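Local coordinates for protein ATP-dependent Clp protease proteolytic subunit (Plasmodium falciparum, PDB 4GM2) that forms an inactive subunit of the apicoplast-localised caseinolytic (Clp) protease complex, which probably carries out ATP-dependent serine-type proteolysis, at residues A[35-40]-A[109-114]; A[80-85]-A[156-161]; A[47-52]-A[86-91]; A[175-180]-A[193-198]. All coordinates share one frame; numbering follows the deposited sequence.

From the N terminus, contact 1 opens at 35-40, where strand 30-33 leads into helix 39-55. Contact 3 opens on that helix, at 47-52, and closes first, at 86-91. It therefore lies entirely within contact 1, which closes at 109-114. Contact 2 starts at 80-85 on helix 81-94 and closes at 156-161 on the long helix 148-170, so it crosses both. Ile110 and Leu114 of contact 1 pack on Ile82, Val85 and Ile88, and Ile86 touches Thr158 and Lys161. Contact 4 follows in series, tying helix 174-180 to the turn after helix 189-194. Leu197 reaches Cys112 of contact 1, whereas contacts 2 and 3 do not touch contact 4.

Contact 1: residues A[35-40]-A[109-114]; sequences SPIYPH and GIACIL
No flat group lies between Ile37 and Ile110, which meet through aliphatic carbons. The ring of Tyr38 stays with its own segment and takes Pro36 CB over one face, 3.9 Å above the plane and displaced toward the rim. The contact itself rests on the long branch of Ile37. Its CD1 lies 3.7 Å from Ile110 CD1. The same methyl is 3.9 Å from Ile110 CG1, and the two side chains cross obliquely. Ile110 CD1 also approaches the stem of its partner, 4.1 Å from Ile37 CB. In Ile110, CG1 stands between the backbone N and the carbonyl carbon (chi1 60°), which sends the ethyl branch toward Ile37. Ala111 adds a lighter touch, with its CB 4.4 Å from Ile37 CD1.

In the fold, the loop leading into helix 39-55 meets the first turn of helix 110-116. Tyr38 is the N-cap of the former helix and Gly109 the N-cap of the latter. Gly109 has positive phi (60°) directly after strand 106-108. By family sequence, it probably stands where active ClpP subunits carry their nucleophilic serine, consistent with an inactive subunit. Ile37 is the centre of an inverse gamma turn, with a weak bond of 3.0 Å from Tyr38 N to Pro36 O. Ile37 O accepts from Asn78 ND2, and the Ile37 backbone pairs with Gly69. Ile110 continues the apolar layer onto Ile82 and Val85 of helix 81-94. Ile37 and Ala111 both rest on Ser67, at the end of strand 61-67.

Contact 2: residues A[80-85]-A[156-161]; sequences NGITDV and MNTKKK
Ile82 and Thr158 make the nearest apolar approach, with methyl meeting methyl: Ile82 CG2 is 3.7 Å from Thr158 CG2. Both methyls are anti to their own backbone N, on side chains directed at the opposite helix. Thr83 adds its methyl, and Thr83 CG2 lies 4.2 Å from both Thr158 CG2 and Thr158 OG1. All three side chains are branched at CB. The helices come close here, with 7.1 Å between the CA atoms of Thr83 and Thr158.

Both threonine hydroxyls bond to backbone carbonyls of their own helical region. Thr83 OG1 donates to Asn80 O over 3.0 Å. The donor stands above the carbonyl plane, 36° out of it. Asp84 N also donates to Asn80 O, so two bonds grip this carbonyl at the helix start. Chi1 of 51° brings Thr83 OG1 to this bond and leaves CG2 for Thr158. Thr158 OG1 is likewise bonded to Glu154 O, one turn back.

The second subunit also borders the site: Asn80 ND2 bonds to Asn73 OD1 of that chain, and Lys106 of the same chain packs on Thr83. Methyl contacts between two helices thus join helix 81-94 to helix 148-170, which probably corresponds to the long handle helix of the ClpP fold.

Contact 3: residues A[47-52]-A[86-91]; sequences SQLLYL and ISIVDV
Leu49 reaches Ile88 and Val91 because its CG is anti to the carbonyl carbon (chi1 -80°) and the chain then runs on extended through CD1 (chi2 169°). On the other helix, Ile88 has its CG2 anti to the backbone N, and this methyl is the branch that meets Leu49. The two helices belong to successive beta-alpha-beta units of the parallel sheet. Helix 39-55 links strand 30-33 to strand 61-67, and helix 81-94 links strand 61-67 to strand 99-103. They lie side by side along the sheet, with 7.7 Å between the CA atoms of Leu49 and Val91.

The contact is wholly apolar. Leu49 CD1 enters between two residues one turn apart. It is 3.6 Å from Val91 CG2 and 4.1 Å from Ile88 CG2. The side chains of Leu49 and Ile88 cross at about a right angle, while Val91 meets Leu49 on a slant. All three residues are buried. Leu49 also rests on Ile31 of strand 30-33, so this side chain touches the sheet as well as helix 81-94. Ile88 packs on Ser42, Ile45 and Ile46, earlier in helix 39-55, and extends the seam toward that helix's start.

Other side chains of helix 81-94 reach the second subunit. Ser87 OG bonds to Leu104 O of that subunit, and Asp90 OD1 bonds to Asn128 ND2 of the same neighbouring chain. Within the seam, Val91 CG2 touches the stem of its partner as well as the tip, lying 4.0 Å from Leu49 CB.

Contact 4: residues A[175-180]-A[193-198]; sequences NVISNV and VDFKLI
Ile177 and Phe195 face each other across a wide backbone gap, 10.8 Å between their CA atoms, where helix 174-180 lies near helix 189-194 and the chain turns at Lys196 through a Schellman motif with positive phi.

The aromatic ring spans the gap. With chi1 at -163°, the Phe195 ring swings away from its own backbone N, reaches helix 174-180 and presents its far end. Phe195 CZ lies 3.8 Å from Ile177 CD1, and the neighbouring ring atom Phe195 CE2 is 4.0 Å from the same methyl. Although the CB of Ile177 does not point straight at the other segment, its bent ethyl branch (chi2 -59°) brings CD1 closer. Val180, one turn on, adds a looser touch: its CG1 is 4.4 Å from Phe195 CZ.

The contact packs helix 174-180 against the turn after helix 189-194. These two helices precede and follow strand 185-188 in the chain. Both sides lean on helix 148-170. Ile177 packs on Ile166, Ser167 and Thr170, and Phe195 also touches Thr170. The Phe195 ring meets that of Phe187, in strand 185-188, with planes at about 45°. Lys172 makes a cation-pi contact with the Phe195 ring. Across the two segments, Ile177 and Val180 meet the ring's far end by van der Waals contact alone. Lys172 engages the same ring through its charge, so one aromatic group carries both an apolar and a charged contact.

Contact 1: residues A[35-40]-A[109-114]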
loop_
_atom_site.group_PDB
_atom_site.type_symbol
_atom_site.label_atom_id
_atom_site.label_comp_id
_atom_site.label_asym_id
_atom_site.label_seq_id
_atom_site.Cartn_x
_atom_site.Cartn_y
_atom_site.Cartn_z
ATOM N N SER A 35 -3.246 -18.991 -13.277
ATOM C CA SER A 35 -4.068 -17.990 -13.939
ATOM C C SER A 35 -3.818 -18.041 -15.444
ATOM O O SER A 35 -2.924 -18.756 -15.895
ATOM C CB SER A 35 -3.720 -16.599 -13.406
ATOM O OG SER A 35 -2.396 -16.246 -13.760
ATOM N N PRO A 36 -4.607 -17.287 -16.232
ATOM C CA PRO A 36 -4.233 -17.063 -17.629
ATOM C C PRO A 36 -2.835 -16.450 -17.719
ATOM O O PRO A 36 -2.434 -15.709 -16.826
ATOM C CB PRO A 36 -5.273 -16.050 -18.105
ATOM C CG PRO A 36 -6.466 -16.317 -17.261
ATOM C CD PRO A 36 -5.948 -16.758 -15.925
ATOM N N ILE A 37 -2.092 -16.760 -18.776
ATOM C CA ILE A 37 -0.738 -16.220 -18.913
ATOM C C ILE A 37 -0.776 -14.810 -19.514
ATOM O O ILE A 37 -0.558 -14.623 -20.717
ATOM C CB ILE A 37 0.203 -17.160 -19.713
ATOM C CG1 ILE A 37 -0.001 -18.618 -19.287
ATOM C CG2 ILE A 37 1.664 -16.741 -19.537
ATOM C CD1 ILE A 37 0.822 -19.614 -20.073
ATOM N N TYR A 38 -1.073 -13.829 -18.660
ATOM C CA TYR A 38 -1.009 -12.409 -19.016
ATOM C C TYR A 38 0.440 -12.004 -19.301
ATOM O O TYR A 38 1.366 -12.689 -18.862
ATOM C CB TYR A 38 -1.539 -11.544 -17.870
ATOM C CG TYR A 38 -2.946 -11.858 -17.419
ATOM C CD1 TYR A 38 -3.174 -12.627 -16.279
ATOM C CD2 TYR A 38 -4.051 -11.369 -18.118
ATOM C CE1 TYR A 38 -4.460 -12.916 -15.855
ATOM C CE2 TYR A 38 -5.343 -11.649 -17.700
ATOM C CZ TYR A 38 -5.540 -12.424 -16.573
ATOM O OH TYR A 38 -6.816 -12.708 -16.154
ATOM N N PRO A 39 0.645 -10.879 -20.021
ATOM C CA PRO A 39 2.002 -10.381 -20.295
ATOM C C PRO A 39 2.927 -10.373 -19.071
ATOM O O PRO A 39 4.091 -10.766 -19.186
ATOM C CB PRO A 39 1.757 -8.956 -20.790
ATOM C CG PRO A 39 0.418 -9.022 -21.445
ATOM C CD PRO A 39 -0.378 -10.089 -20.736
ATOM N N HIS A 40 2.410 -9.953 -17.918
ATOM C CA HIS A 40 3.211 -9.876 -16.695
ATOM C C HIS A 40 3.473 -11.215 -16.055
ATOM O O HIS A 40 4.438 -11.365 -15.298
ATOM C CB HIS A 40 2.575 -8.924 -15.686
ATOM C CG HIS A 40 1.253 -9.400 -15.149
ATOM N ND1 HIS A 40 1.152 -10.140 -14.031
ATOM C CD2 HIS A 40 -0.049 -9.209 -15.614
ATOM C CE1 HIS A 40 -0.145 -10.414 -13.788
ATOM N NE2 HIS A 40 -0.879 -9.844 -14.759
ATOM N N GLY A 109 -4.132 -24.633 -24.393
ATOM C CA GLY A 109 -3.390 -23.836 -25.361
ATOM C C GLY A 109 -1.912 -23.739 -25.058
ATOM O O GLY A 109 -1.204 -24.749 -25.027
ATOM N N ILE A 110 -1.444 -22.517 -24.828
ATOM C CA ILE A 110 -0.023 -22.284 -24.582
ATOM C C ILE A 110 0.411 -22.860 -23.234
ATOM O O ILE A 110 1.592 -23.159 -23.029
ATOM C CB ILE A 110 0.366 -20.794 -24.730
ATOM C CG1 ILE A 110 -0.400 -19.912 -23.732
ATOM C CG2 ILE A 110 0.132 -20.332 -26.164
ATOM C CD1 ILE A 110 0.155 -18.509 -23.582
ATOM N N ALA A 111 -0.549 -23.032 -22.327
ATOM C CA ALA A 111 -0.284 -23.672 -21.044
ATOM C C ALA A 111 -0.048 -25.174 -21.217
ATOM O O ALA A 111 0.686 -25.785 -20.438
ATOM C CB ALA A 111 -1.416 -23.409 -20.066
ATOM N N CYS A 112 -0.667 -25.758 -22.244
ATOM C CA CYS A 112 -0.448 -27.167 -22.586
ATOM C C CYS A 112 0.952 -27.382 -23.166
ATOM O O CYS A 112 1.626 -28.358 -22.826
ATOM C CB CYS A 112 -1.513 -27.661 -23.563
ATOM S SG CYS A 112 -1.420 -29.422 -23.958
ATOM N N ILE A 113 1.374 -26.470 -24.040
ATOM C CA ILE A 113 2.734 -26.460 -24.581
ATOM C C ILE A 113 3.741 -26.399 -23.432
ATOM O O ILE A 113 4.709 -27.170 -23.385
ATOM C CB ILE A 113 2.948 -25.253 -25.523
ATOM C CG1 ILE A 113 2.061 -25.381 -26.764
ATOM C CG2 ILE A 113 4.414 -25.118 -25.919
ATOM C CD1 ILE A 113 1.865 -24.084 -27.518
ATOM N N LEU A 114 3.487 -25.482 -22.505
ATOM C CA LEU A 114 4.331 -25.302 -21.335
ATOM C C LEU A 114 4.428 -26.574 -20.501
ATOM O O LEU A 114 5.525 -26.990 -20.138
ATOM C CB LEU A 114 3.819 -24.141 -20.482
ATOM C CG LEU A 114 4.775 -23.633 -19.406
ATOM C CD1 LEU A 114 6.119 -23.266 -20.019
ATOM C CD2 LEU A 114 4.160 -22.449 -18.677
#

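Contact 2: residues A[80-85]-A[156-161]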
loop_
_atom_site.group_PDB
_atom_site.type_symbol
_atom_site.label_atom_id
_atom_site.label_comp_id
_atom_site.label_asym_id
_atom_site.label_seq_id
_atom_site.Cartn_x
_atom_site.Cartn_y
_atom_site.Cartn_z
ATOM N N ASN A 80 0.708 -11.673 -27.295
ATOM C CA ASN A 80 2.012 -12.273 -27.567
ATOM C C ASN A 80 2.235 -13.582 -26.809
ATOM O O ASN A 80 3.375 -13.972 -26.532
ATOM C CB ASN A 80 3.110 -11.254 -27.270
ATOM C CG ASN A 80 2.962 -9.996 -28.104
ATOM O OD1 ASN A 80 3.088 -10.035 -29.327
ATOM N ND2 ASN A 80 2.675 -8.876 -27.448
ATOM N N GLY A 81 1.126 -14.256 -26.501
ATOM C CA GLY A 81 1.125 -15.508 -25.750
ATOM C C GLY A 81 2.045 -16.584 -26.293
ATOM O O GLY A 81 2.842 -17.149 -25.549
ATOM N N ILE A 82 1.941 -16.854 -27.593
ATOM C CA ILE A 82 2.710 -17.923 -28.242
ATOM C C ILE A 82 4.234 -17.710 -28.173
ATOM O O ILE A 82 4.980 -18.638 -27.848
ATOM C CB ILE A 82 2.243 -18.153 -29.701
ATOM C CG1 ILE A 82 0.744 -18.469 -29.727
ATOM C CG2 ILE A 82 3.011 -19.300 -30.342
ATOM C CD1 ILE A 82 0.082 -18.316 -31.083
ATOM N N THR A 83 4.692 -16.497 -28.473
ATOM C CA THR A 83 6.119 -16.189 -28.390
ATOM C C THR A 83 6.588 -16.156 -26.944
ATOM O O THR A 83 7.741 -16.492 -26.663
ATOM C CB THR A 83 6.480 -14.850 -29.049
ATOM O OG1 THR A 83 5.616 -13.829 -28.542
ATOM C CG2 THR A 83 6.351 -14.938 -30.559
ATOM N N ASP A 84 5.695 -15.746 -26.040
ATOM C CA ASP A 84 5.985 -15.725 -24.609
ATOM C C ASP A 84 6.289 -17.121 -24.092
ATOM O O ASP A 84 7.259 -17.315 -23.360
ATOM C CB ASP A 84 4.822 -15.124 -23.815
ATOM C CG ASP A 84 4.848 -13.605 -23.783
ATOM O OD1 ASP A 84 5.815 -13.003 -24.302
ATOM O OD2 ASP A 84 3.894 -13.012 -23.230
ATOM N N VAL A 85 5.458 -18.088 -24.479
ATOM C CA VAL A 85 5.660 -19.473 -24.069
ATOM C C VAL A 85 6.860 -20.089 -24.800
ATOM O O VAL A 85 7.592 -20.884 -24.212
ATOM C CB VAL A 85 4.367 -20.324 -24.176
ATOM C CG1 VAL A 85 4.062 -20.711 -25.612
ATOM C CG2 VAL A 85 4.475 -21.570 -23.317
ATOM N N MET A 156 4.988 -16.817 -39.800
ATOM C CA MET A 156 5.299 -18.147 -40.325
ATOM C C MET A 156 6.320 -18.905 -39.482
ATOM O O MET A 156 6.184 -20.113 -39.279
ATOM C CB MET A 156 5.774 -18.053 -41.776
ATOM C CG MET A 156 4.703 -17.620 -42.767
ATOM S SD MET A 156 3.353 -18.804 -42.947
ATOM C CE MET A 156 2.235 -18.283 -41.650
ATOM N N ASN A 157 7.341 -18.193 -39.006
ATOM C CA ASN A 157 8.360 -18.785 -38.142
ATOM C C ASN A 157 7.775 -19.197 -36.806
ATOM O O ASN A 157 8.154 -20.230 -36.261
ATOM C CB ASN A 157 9.522 -17.816 -37.907
ATOM C CG ASN A 157 10.323 -17.543 -39.162
ATOM O OD1 ASN A 157 10.482 -18.412 -40.023
ATOM N ND2 ASN A 157 10.840 -16.327 -39.272
ATOM N N THR A 158 6.858 -18.376 -36.289
ATOM C CA THR A 158 6.176 -18.643 -35.026
ATOM C C THR A 158 5.311 -19.889 -35.160
ATOM O O THR A 158 5.329 -20.758 -34.287
ATOM C CB THR A 158 5.318 -17.439 -34.582
ATOM O OG1 THR A 158 6.141 -16.271 -34.502
ATOM C CG2 THR A 158 4.686 -17.683 -33.223
ATOM N N LYS A 159 4.571 -19.970 -36.264
ATOM C CA LYS A 159 3.754 -21.138 -36.579
ATOM C C LYS A 159 4.620 -22.391 -36.713
ATOM O O LYS A 159 4.198 -23.489 -36.341
ATOM C CB LYS A 159 2.950 -20.903 -37.864
ATOM N N LYS A 160 5.832 -22.215 -37.234
ATOM C CA LYS A 160 6.776 -23.317 -37.414
ATOM C C LYS A 160 7.356 -23.798 -36.077
ATOM O O LYS A 160 7.470 -25.005 -35.849
ATOM C CB LYS A 160 7.894 -22.905 -38.379
ATOM C CG LYS A 160 8.520 -24.056 -39.155
ATOM N N LYS A 161 7.702 -22.854 -35.199
ATOM C CA LYS A 161 8.334 -23.161 -33.913
ATOM C C LYS A 161 7.412 -23.913 -32.963
ATOM O O LYS A 161 7.846 -24.846 -32.283
ATOM C CB LYS A 161 8.825 -21.885 -33.228
ATOM C CG LYS A 161 10.082 -21.289 -33.830
ATOM C CD LYS A 161 10.272 -19.859 -33.359
ATOM C CE LYS A 161 11.324 -19.146 -34.187
ATOM N NZ LYS A 161 11.317 -17.691 -33.875
#

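Contact 3: residues A[47-52]-A[86-91]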
loop_
_atom_site.group_PDB
_atom_site.type_symbol
_atom_site.label_atom_id
_atom_site.label_comp_id
_atom_site.label_asym_id
_atom_site.label_seq_id
_atom_site.Cartn_x
_atom_site.Cartn_y
_atom_site.Cartn_z
ATOM N N SER A 47 11.422 -14.641 -14.802
ATOM C CA SER A 47 12.166 -14.049 -13.694
ATOM C C SER A 47 12.446 -15.061 -12.587
ATOM O O SER A 47 13.560 -15.122 -12.070
ATOM C CB SER A 47 11.431 -12.838 -13.127
ATOM O OG SER A 47 11.459 -11.771 -14.052
ATOM N N GLN A 48 11.433 -15.854 -12.242
ATOM C CA GLN A 48 11.556 -16.863 -11.204
ATOM C C GLN A 48 12.461 -18.017 -11.628
ATOM O O GLN A 48 13.233 -18.536 -10.812
ATOM C CB GLN A 48 10.185 -17.380 -10.795
ATOM C CG GLN A 48 9.427 -16.439 -9.871
ATOM C CD GLN A 48 7.969 -16.820 -9.744
ATOM O OE1 GLN A 48 7.634 -17.876 -9.208
ATOM N NE2 GLN A 48 7.095 -15.964 -10.243
ATOM N N LEU A 49 12.366 -18.407 -12.900
ATOM C CA LEU A 49 13.265 -19.413 -13.472
ATOM C C LEU A 49 14.726 -18.970 -13.410
ATOM O O LEU A 49 15.588 -19.716 -12.930
ATOM C CB LEU A 49 12.864 -19.769 -14.904
ATOM C CG LEU A 49 11.698 -20.752 -15.035
ATOM C CD1 LEU A 49 11.215 -20.828 -16.476
ATOM C CD2 LEU A 49 12.066 -22.136 -14.513
ATOM N N LEU A 50 14.995 -17.752 -13.876
ATOM C CA LEU A 50 16.341 -17.191 -13.805
ATOM C C LEU A 50 16.817 -17.062 -12.358
ATOM O O LEU A 50 17.960 -17.388 -12.045
ATOM C CB LEU A 50 16.413 -15.834 -14.506
ATOM C CG LEU A 50 16.199 -15.773 -16.017
ATOM C CD1 LEU A 50 16.105 -14.317 -16.426
ATOM C CD2 LEU A 50 17.302 -16.479 -16.793
ATOM N N TYR A 51 15.931 -16.611 -11.475
ATOM C CA TYR A 51 16.296 -16.444 -10.071
ATOM C C TYR A 51 16.685 -17.763 -9.420
ATOM O O TYR A 51 17.704 -17.831 -8.741
ATOM C CB TYR A 51 15.188 -15.765 -9.265
ATOM C CG TYR A 51 15.480 -15.768 -7.785
ATOM C CD1 TYR A 51 16.345 -14.832 -7.227
ATOM C CD2 TYR A 51 14.910 -16.726 -6.946
ATOM C CE1 TYR A 51 16.630 -14.843 -5.871
ATOM C CE2 TYR A 51 15.189 -16.745 -5.593
ATOM C CZ TYR A 51 16.047 -15.802 -5.061
ATOM O OH TYR A 51 16.322 -15.816 -3.715
ATOM N N LEU A 52 15.869 -18.795 -9.628
ATOM C CA LEU A 52 16.108 -20.109 -9.027
ATOM C C LEU A 52 17.382 -20.756 -9.559
ATOM O O LEU A 52 18.141 -21.357 -8.796
ATOM C CB LEU A 52 14.907 -21.042 -9.227
ATOM C CG LEU A 52 13.627 -20.677 -8.466
ATOM C CD1 LEU A 52 12.463 -21.528 -8.940
ATOM C CD2 LEU A 52 13.810 -20.802 -6.960
ATOM N N ILE A 86 7.069 -19.705 -26.063
ATOM C CA ILE A 86 8.267 -20.116 -26.806
ATOM C C ILE A 86 9.509 -19.615 -26.075
ATOM O O ILE A 86 10.519 -20.326 -25.976
ATOM C CB ILE A 86 8.277 -19.609 -28.271
ATOM C CG1 ILE A 86 7.244 -20.360 -29.121
ATOM C CG2 ILE A 86 9.654 -19.797 -28.901
ATOM C CD1 ILE A 86 6.937 -19.701 -30.454
ATOM N N SER A 87 9.426 -18.387 -25.569
ATOM C CA SER A 87 10.500 -17.820 -24.770
ATOM C C SER A 87 10.742 -18.588 -23.482
ATOM O O SER A 87 11.892 -18.830 -23.139
ATOM C CB SER A 87 10.250 -16.355 -24.463
ATOM O OG SER A 87 10.877 -15.561 -25.443
ATOM N N ILE A 88 9.667 -18.968 -22.789
ATOM C CA ILE A 88 9.773 -19.709 -21.529
ATOM C C ILE A 88 10.422 -21.083 -21.729
ATOM O O ILE A 88 11.387 -21.427 -21.033
ATOM C CB ILE A 88 8.404 -19.853 -20.822
ATOM C CG1 ILE A 88 7.872 -18.481 -20.391
ATOM C CG2 ILE A 88 8.518 -20.764 -19.609
ATOM C CD1 ILE A 88 6.378 -18.445 -20.145
ATOM N N VAL A 89 9.902 -21.860 -22.678
ATOM C CA VAL A 89 10.452 -23.190 -22.960
ATOM C C VAL A 89 11.905 -23.091 -23.448
ATOM O O VAL A 89 12.698 -23.999 -23.226
ATOM C CB VAL A 89 9.533 -24.049 -23.878
ATOM C CG1 VAL A 89 8.940 -23.220 -24.994
ATOM C CG2 VAL A 89 10.272 -25.245 -24.460
ATOM N N ASP A 90 12.264 -21.972 -24.065
ATOM C CA ASP A 90 13.660 -21.715 -24.399
ATOM C C ASP A 90 14.549 -21.553 -23.171
ATOM O O ASP A 90 15.671 -22.061 -23.164
ATOM C CB ASP A 90 13.801 -20.500 -25.316
ATOM C CG ASP A 90 13.916 -20.881 -26.779
ATOM O OD1 ASP A 90 13.786 -22.082 -27.100
ATOM O OD2 ASP A 90 14.135 -19.976 -27.610
ATOM N N VAL A 91 14.065 -20.855 -22.138
ATOM C CA VAL A 91 14.886 -20.678 -20.935
ATOM C C VAL A 91 14.920 -21.972 -20.120
ATOM O O VAL A 91 15.950 -22.299 -19.518
ATOM C CB VAL A 91 14.536 -19.429 -20.070
ATOM C CG1 VAL A 91 13.718 -18.416 -20.851
ATOM C CG2 VAL A 91 13.834 -19.802 -18.776
#

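Contact 4: residues A[175-180]-A[193-198]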
loop_
_atom_site.group_PDB
_atom_site.type_symbol
_atom_site.label_atom_id
_atom_site.label_comp_id
_atom_site.label_asym_id
_atom_site.label_seq_id
_atom_site.Cartn_x
_atom_site.Cartn_y
_atom_site.Cartn_z
ATOM N N ASN A 175 4.262 -33.564 -39.451
ATOM C CA ASN A 175 3.101 -33.815 -40.311
ATOM C C ASN A 175 1.837 -34.149 -39.519
ATOM O O ASN A 175 0.763 -33.617 -39.804
ATOM C CB ASN A 175 3.388 -34.955 -41.294
ATOM C CG ASN A 175 4.711 -34.792 -42.017
ATOM O OD1 ASN A 175 5.765 -34.648 -41.395
ATOM N ND2 ASN A 175 4.664 -34.839 -43.345
ATOM N N VAL A 176 1.973 -35.038 -38.536
ATOM C CA VAL A 176 0.848 -35.458 -37.694
ATOM C C VAL A 176 0.446 -34.361 -36.703
ATOM O O VAL A 176 -0.736 -34.207 -36.393
ATOM C CB VAL A 176 1.110 -36.829 -36.997
ATOM C CG1 VAL A 176 2.457 -36.860 -36.293
ATOM C CG2 VAL A 176 -0.014 -37.199 -36.035
ATOM N N ILE A 177 1.425 -33.592 -36.230
ATOM C CA ILE A 177 1.168 -32.469 -35.326
ATOM C C ILE A 177 0.541 -31.285 -36.074
ATOM O O ILE A 177 -0.397 -30.656 -35.573
ATOM C CB ILE A 177 2.442 -32.049 -34.550
ATOM C CG1 ILE A 177 2.882 -33.164 -33.585
ATOM C CG2 ILE A 177 2.239 -30.735 -33.801
ATOM C CD1 ILE A 177 1.855 -33.566 -32.542
ATOM N N SER A 178 1.048 -30.996 -37.272
ATOM C CA SER A 178 0.445 -29.985 -38.144
ATOM C C SER A 178 -0.995 -30.363 -38.494
ATOM O O SER A 178 -1.878 -29.503 -38.528
ATOM C CB SER A 178 1.269 -29.808 -39.419
ATOM O OG SER A 178 0.756 -28.761 -40.223
ATOM N N ASN A 179 -1.207 -31.657 -38.737
ATOM C CA ASN A 179 -2.519 -32.236 -39.034
ATOM C C ASN A 179 -3.510 -32.096 -37.877
ATOM O O ASN A 179 -4.696 -31.824 -38.088
ATOM C CB ASN A 179 -2.344 -33.715 -39.407
ATOM C CG ASN A 179 -3.661 -34.433 -39.625
ATOM O OD1 ASN A 179 -4.305 -34.275 -40.663
ATOM N ND2 ASN A 179 -4.058 -35.247 -38.650
ATOM N N VAL A 180 -3.012 -32.280 -36.658
ATOM C CA VAL A 180 -3.849 -32.258 -35.461
ATOM C C VAL A 180 -4.083 -30.834 -34.940
ATOM O O VAL A 180 -4.892 -30.622 -34.033
ATOM C CB VAL A 180 -3.269 -33.180 -34.359
ATOM C CG1 VAL A 180 -2.244 -32.451 -33.498
ATOM C CG2 VAL A 180 -4.383 -33.755 -33.504
ATOM N N VAL A 193 -1.363 -38.819 -21.429
ATOM C CA VAL A 193 -0.262 -39.764 -21.221
ATOM C C VAL A 193 -0.005 -40.546 -22.508
ATOM O O VAL A 193 1.149 -40.746 -22.900
ATOM C CB VAL A 193 -0.532 -40.732 -20.039
ATOM C CG1 VAL A 193 0.477 -41.871 -20.007
ATOM C CG2 VAL A 193 -0.497 -39.980 -18.719
ATOM N N ASP A 194 -1.091 -40.957 -23.162
ATOM C CA ASP A 194 -1.034 -41.736 -24.400
ATOM C C ASP A 194 -0.448 -40.927 -25.556
ATOM O O ASP A 194 0.332 -41.446 -26.354
ATOM C CB ASP A 194 -2.429 -42.249 -24.770
ATOM C CG ASP A 194 -2.384 -43.495 -25.633
ATOM O OD1 ASP A 194 -2.786 -43.426 -26.816
ATOM O OD2 ASP A 194 -1.944 -44.548 -25.126
ATOM N N PHE A 195 -0.824 -39.653 -25.633
ATOM C CA PHE A 195 -0.342 -38.758 -26.685
ATOM C C PHE A 195 1.076 -38.267 -26.382
ATOM O O PHE A 195 1.702 -37.602 -27.212
ATOM C CB PHE A 195 -1.300 -37.576 -26.861
ATOM C CG PHE A 195 -1.129 -36.837 -28.161
ATOM C CD1 PHE A 195 -1.669 -37.341 -29.341
ATOM C CD2 PHE A 195 -0.441 -35.628 -28.204
ATOM C CE1 PHE A 195 -1.518 -36.662 -30.537
ATOM C CE2 PHE A 195 -0.285 -34.944 -29.399
ATOM C CZ PHE A 195 -0.824 -35.461 -30.567
ATOM N N LYS A 196 1.572 -38.619 -25.195
ATOM C CA LYS A 196 2.916 -38.256 -24.725
ATOM C C LYS A 196 3.100 -36.765 -24.438
ATOM O O LYS A 196 4.211 -36.240 -24.530
ATOM C CB LYS A 196 4.005 -38.798 -25.662
ATOM C CG LYS A 196 4.480 -40.190 -25.283
ATOM C CD LYS A 196 5.199 -40.890 -26.424
ATOM C CE LYS A 196 4.255 -41.791 -27.200
ATOM N NZ LYS A 196 5.016 -42.739 -28.058
ATOM N N LEU A 197 2.003 -36.099 -24.082
ATOM C CA LEU A 197 2.047 -34.740 -23.550
ATOM C C LEU A 197 2.526 -34.772 -22.103
ATOM O O LEU A 197 3.117 -33.815 -21.599
ATOM C CB LEU A 197 0.653 -34.105 -23.598
ATOM C CG LEU A 197 0.131 -33.497 -24.900
ATOM C CD1 LEU A 197 -1.352 -33.186 -24.767
ATOM C CD2 LEU A 197 0.906 -32.245 -25.282
ATOM N N ILE A 198 2.251 -35.898 -21.451
ATOM C CA ILE A 198 2.429 -36.085 -20.020
ATOM C C ILE A 198 3.046 -37.472 -19.834
ATOM O O ILE A 198 2.911 -38.340 -20.702
ATOM C CB ILE A 198 1.052 -35.993 -19.306
ATOM C CG1 ILE A 198 0.529 -34.547 -19.293
ATOM C CG2 ILE A 198 1.080 -36.588 -17.902
ATOM C CD1 ILE A 198 1.376 -33.551 -18.525
#